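Local coordinates for zinc finger (CCCH type) motif-containing protein (Toxoplasma gondii, PDB 7NG2), which probably reads N6-methyladenosine marks in messenger RNA through the YTH domain described here, within a cleavage and polyadenylation factor, at residues W36-G41 against S96-M101. Numbering follows the deposited sequence. Where two conformers were deposited one is given.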
ATOM      1  N   TRP A  36      -8.182   3.489  -3.871  1.00 13.79           N
ATOM      2  CA  TRP A  36      -7.115   4.414  -3.513  1.00 13.63           C
ATOM      3  C   TRP A  36      -6.836   5.320  -4.706  1.00 14.62           C
ATOM      4  O   TRP A  36      -7.245   5.032  -5.831  1.00 15.51           O
ATOM      5  CB  TRP A  36      -5.833   3.668  -3.087  1.00 14.42           C
ATOM      6  CG  TRP A  36      -4.877   4.552  -2.357  1.00 14.54           C
ATOM      7  CD1 TRP A  36      -3.635   4.930  -2.764  1.00 14.57           C
ATOM      8  CD2 TRP A  36      -5.094   5.176  -1.085  1.00 14.43           C
ATOM      9  NE1 TRP A  36      -3.061   5.755  -1.825  1.00 15.11           N
ATOM     10  CE2 TRP A  36      -3.940   5.927  -0.788  1.00 15.08           C
ATOM     11  CE3 TRP A  36      -6.161   5.186  -0.179  1.00 14.36           C
ATOM     12  CZ2 TRP A  36      -3.812   6.671   0.391  1.00 16.07           C
ATOM     13  CZ3 TRP A  36      -6.037   5.929   0.988  1.00 16.34           C
ATOM     14  CH2 TRP A  36      -4.868   6.659   1.262  1.00 16.61           C
ATOM     15  N   ALA A  37      -6.121   6.413  -4.447  1.00 15.65           N
ATOM     16  CA  ALA A  37      -5.566   7.241  -5.507  1.00 15.37           C
ATOM     17  C   ALA A  37      -4.266   7.831  -4.990  1.00 15.05           C
ATOM     18  O   ALA A  37      -4.096   8.028  -3.784  1.00 16.56           O
ATOM     19  CB  ALA A  37      -6.528   8.355  -5.957  1.00 16.45           C
ATOM     20  N   THR A  38      -3.354   8.133  -5.906  1.00 14.87           N
ATOM     21  CA  THR A  38      -2.056   8.665  -5.520  1.00 14.31           C
ATOM     22  C   THR A  38      -1.651   9.757  -6.507  1.00 16.02           C
ATOM     23  O   THR A  38      -2.382  10.077  -7.450  1.00 16.90           O
ATOM     24  CB  THR A  38      -1.034   7.526  -5.362  1.00 15.55           C
ATOM     25  OG1 THR A  38       0.178   8.025  -4.787  1.00 16.65           O
ATOM     26  CG2 THR A  38      -0.726   6.893  -6.700  1.00 15.53           C
ATOM     27  N   SER A  39      -0.487  10.352  -6.268  1.00 15.37           N
ATOM     28  CA  SER A  39       0.025  11.399  -7.140  1.00 16.63           C
ATOM     29  C   SER A  39       0.152  10.880  -8.572  1.00 16.84           C
ATOM     30  O   SER A  39       0.215   9.675  -8.822  1.00 17.53           O
ATOM     31  CB  SER A  39       1.389  11.862  -6.637  1.00 18.20           C
ATOM     32  OG  SER A  39       2.361  10.861  -6.913  1.00 20.65           O
ATOM     33  N   LYS A  40       0.186  11.808  -9.529  1.00 18.85           N
ATOM     34  CA  LYS A  40       0.279  11.391 -10.925  1.00 20.79           C
ATOM     35  C   LYS A  40       1.565  10.610 -11.189  1.00 19.65           C
ATOM     36  O   LYS A  40       1.549   9.600 -11.903  1.00 19.39           O
ATOM     37  CB  LYS A  40       0.120  12.596 -11.851  1.00 24.78           C
ATOM     38  CG  LYS A  40      -1.273  13.215 -11.750  1.00 28.86           C
ATOM     39  CD  LYS A  40      -1.563  14.215 -12.857  1.00 33.93           C
ATOM     40  CE  LYS A  40      -3.055  14.260 -13.166  1.00 41.41           C
ATOM     41  NZ  LYS A  40      -3.492  13.086 -13.980  1.00 48.08           N
ATOM     42  N   GLY A  41       2.681  11.039 -10.589  1.00 20.36           N
ATOM     43  CA  GLY A  41       3.925  10.295 -10.735  1.00 20.57           C
ATOM     44  C   GLY A  41       3.844   8.890 -10.165  1.00 19.35           C
ATOM     45  O   GLY A  41       4.258   7.919 -10.807  1.00 19.99           O
ATOM     46  N   SER A  96      -6.161   8.984 -11.326  1.00 19.35           N
ATOM     47  CA  SER A  96      -7.493   8.413 -11.190  1.00 19.10           C
ATOM     48  C   SER A  96      -7.500   7.328 -10.113  1.00 16.25           C
ATOM     49  O   SER A  96      -6.473   6.714  -9.797  1.00 16.63           O
ATOM     50  CB  SER A  96      -7.964   7.811 -12.516  1.00 21.24           C
ATOM     51  OG  SER A  96      -8.169   8.807 -13.504  1.00 26.39           O
ATOM     52  N   ASN A  97      -8.681   7.095  -9.543  1.00 16.20           N
ATOM     53  CA  ASN A  97      -8.843   6.069  -8.524  1.00 15.51           C
ATOM     54  C   ASN A  97      -8.594   4.684  -9.101  1.00 15.39           C
ATOM     55  O   ASN A  97      -8.921   4.393 -10.253  1.00 16.73           O
ATOM     56  CB  ASN A  97     -10.267   6.106  -7.968  1.00 15.38           C
ATOM     57  CG  ASN A  97     -10.571   7.394  -7.242  1.00 15.94           C
ATOM     58  OD1 ASN A  97      -9.686   8.029  -6.687  1.00 17.59           O
ATOM     59  ND2 ASN A  97     -11.838   7.786  -7.236  1.00 17.63           N
ATOM     60  N   PHE A  98      -8.019   3.811  -8.283  1.00 14.80           N
ATOM     61  CA  PHE A  98      -7.851   2.419  -8.659  1.00 14.52           C
ATOM     62  C   PHE A  98      -8.332   1.521  -7.528  1.00 14.56           C
ATOM     63  O   PHE A  98      -8.417   1.935  -6.368  1.00 14.88           O
ATOM     64  CB  PHE A  98      -6.401   2.079  -9.060  1.00 15.55           C
ATOM     65  CG  PHE A  98      -5.365   2.422  -8.017  1.00 15.25           C
ATOM     66  CD1 PHE A  98      -4.991   1.494  -7.063  1.00 15.07           C
ATOM     67  CD2 PHE A  98      -4.739   3.662  -8.020  1.00 17.10           C
ATOM     68  CE1 PHE A  98      -4.016   1.791  -6.127  1.00 16.73           C
ATOM     69  CE2 PHE A  98      -3.768   3.970  -7.083  1.00 16.54           C
ATOM     70  CZ  PHE A  98      -3.407   3.028  -6.133  1.00 17.36           C
ATOM     71  N   ARG A  99      -8.680   0.289  -7.888  1.00 14.73           N
ATOM     72  CA  ARG A  99      -9.201  -0.655  -6.913  1.00 14.78           C
ATOM     73  C   ARG A  99      -8.071  -1.250  -6.081  1.00 14.18           C
ATOM     74  O   ARG A  99      -6.986  -1.556  -6.594  1.00 14.88           O
ATOM     75  CB  ARG A  99      -9.975  -1.771  -7.615  1.00 17.30           C
ATOM     76  CG  ARG A  99     -11.389  -1.369  -8.012  1.00 23.38           C
ATOM     77  CD  ARG A  99     -12.220  -2.561  -8.463  1.00 29.74           C
ATOM     78  NE  ARG A  99     -11.729  -3.133  -9.711  1.00 36.59           N
ATOM     79  CZ  ARG A  99     -11.297  -4.384  -9.843  1.00 39.89           C
ATOM     80  NH1 ARG A  99     -11.292  -5.203  -8.798  1.00 39.99           N
ATOM     81  NH2 ARG A  99     -10.870  -4.816 -11.022  1.00 43.72           N
ATOM     82  N   VAL A 100      -8.349  -1.422  -4.792  0.62 14.17           N
ATOM     83  CA  VAL A 100      -7.446  -2.065  -3.844  0.62 13.44           C
ATOM     84  C   VAL A 100      -8.245  -3.100  -3.069  0.62 13.56           C
ATOM     85  O   VAL A 100      -9.401  -2.861  -2.702  0.62 15.37           O
ATOM     86  CB  VAL A 100      -6.838  -1.036  -2.866  0.62 13.92           C
ATOM     87  CG1 VAL A 100      -5.966  -1.724  -1.813  0.62 14.28           C
ATOM     88  CG2 VAL A 100      -6.038  -0.004  -3.622  0.62 14.40           C
ATOM     89  N   MET A 101      -7.632  -4.253  -2.825  0.62 13.96           N
ATOM     90  CA  MET A 101      -8.193  -5.283  -1.962  0.62 15.55           C
ATOM     91  C   MET A 101      -7.359  -5.280  -0.689  0.62 15.01           C
ATOM     92  O   MET A 101      -6.184  -5.659  -0.717  0.62 14.91           O
ATOM     93  CB  MET A 101      -8.124  -6.641  -2.661  0.62 16.12           C
ATOM     94  CG  MET A 101      -8.490  -7.838  -1.790  0.62 18.45           C
ATOM     95  SD  MET A 101      -8.363  -9.428  -2.650  0.62 24.76           S
ATOM     96  CE  MET A 101      -9.688  -9.292  -3.848  0.62 28.16           C
TER
HETATM   97  O   HOH W   1      -4.009   7.182  -8.595  1.00 16.91           O
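Phe98 holds its CG between the backbone N and the carbonyl carbon (chi1 55°), which sets one ring face against Trp36 O. Trp36 has CG anti to its backbone N (chi1 -164°), and its indole runs alongside the phenyl ring in the same direction. The rings meet obliquely, with planes at 74°. Phe98 CZ comes to the indole edge, in its plane, 3.9 Å from Trp36 CD1. Trp36 O lies 3.6 Å from Phe98 CD2, offset toward the rim. Thr38 CG2 lies at the phenyl edge.

Trp36 and Phe98 form an antiparallel hydrogen-bonded pair. Phe98 N donates to Trp36 O at 2.8 Å, and Trp36 N donates to Phe98 O at 3.0 Å. The first is nearly straight, the second slightly bent. Trp36 O also receives a CA-H...O contact from Asn97. Val100 CG2 packs on Trp36 CB. On the side opposite the Trp36 and Phe98 side chains, Asn97 OD1 comes within 3.3 Å of Ala37 CB, while the amide is held by Leu82 O and Gln91 NE2. Beyond the pair, a water continues the link between the backbones. It accepts from Thr38 N at 2.9 Å and donates to Ser96 O at 2.8 Å.

The indole meets Phe60 and Trp87 edge-to-face. An isopropyl alcohol, probably from the crystallisation liquor, lies about 4 Å from the Trp36 side chain, consistent with a pocket. In this apo form, Trp36 and Trp87 are probably part of the aromatic cage that takes methyladenosine in YTH domains. Strand 35-36 is an outermost strand of the mixed sheet, paired with strand 98-109. Ser39 N-caps helix 40-52, bonding through OG to Asn42 N. The Trp36 side chain also touches strand 14-21 and helix 24-33, while Phe98 and Val100 pack on Leu58 of strand 55-62.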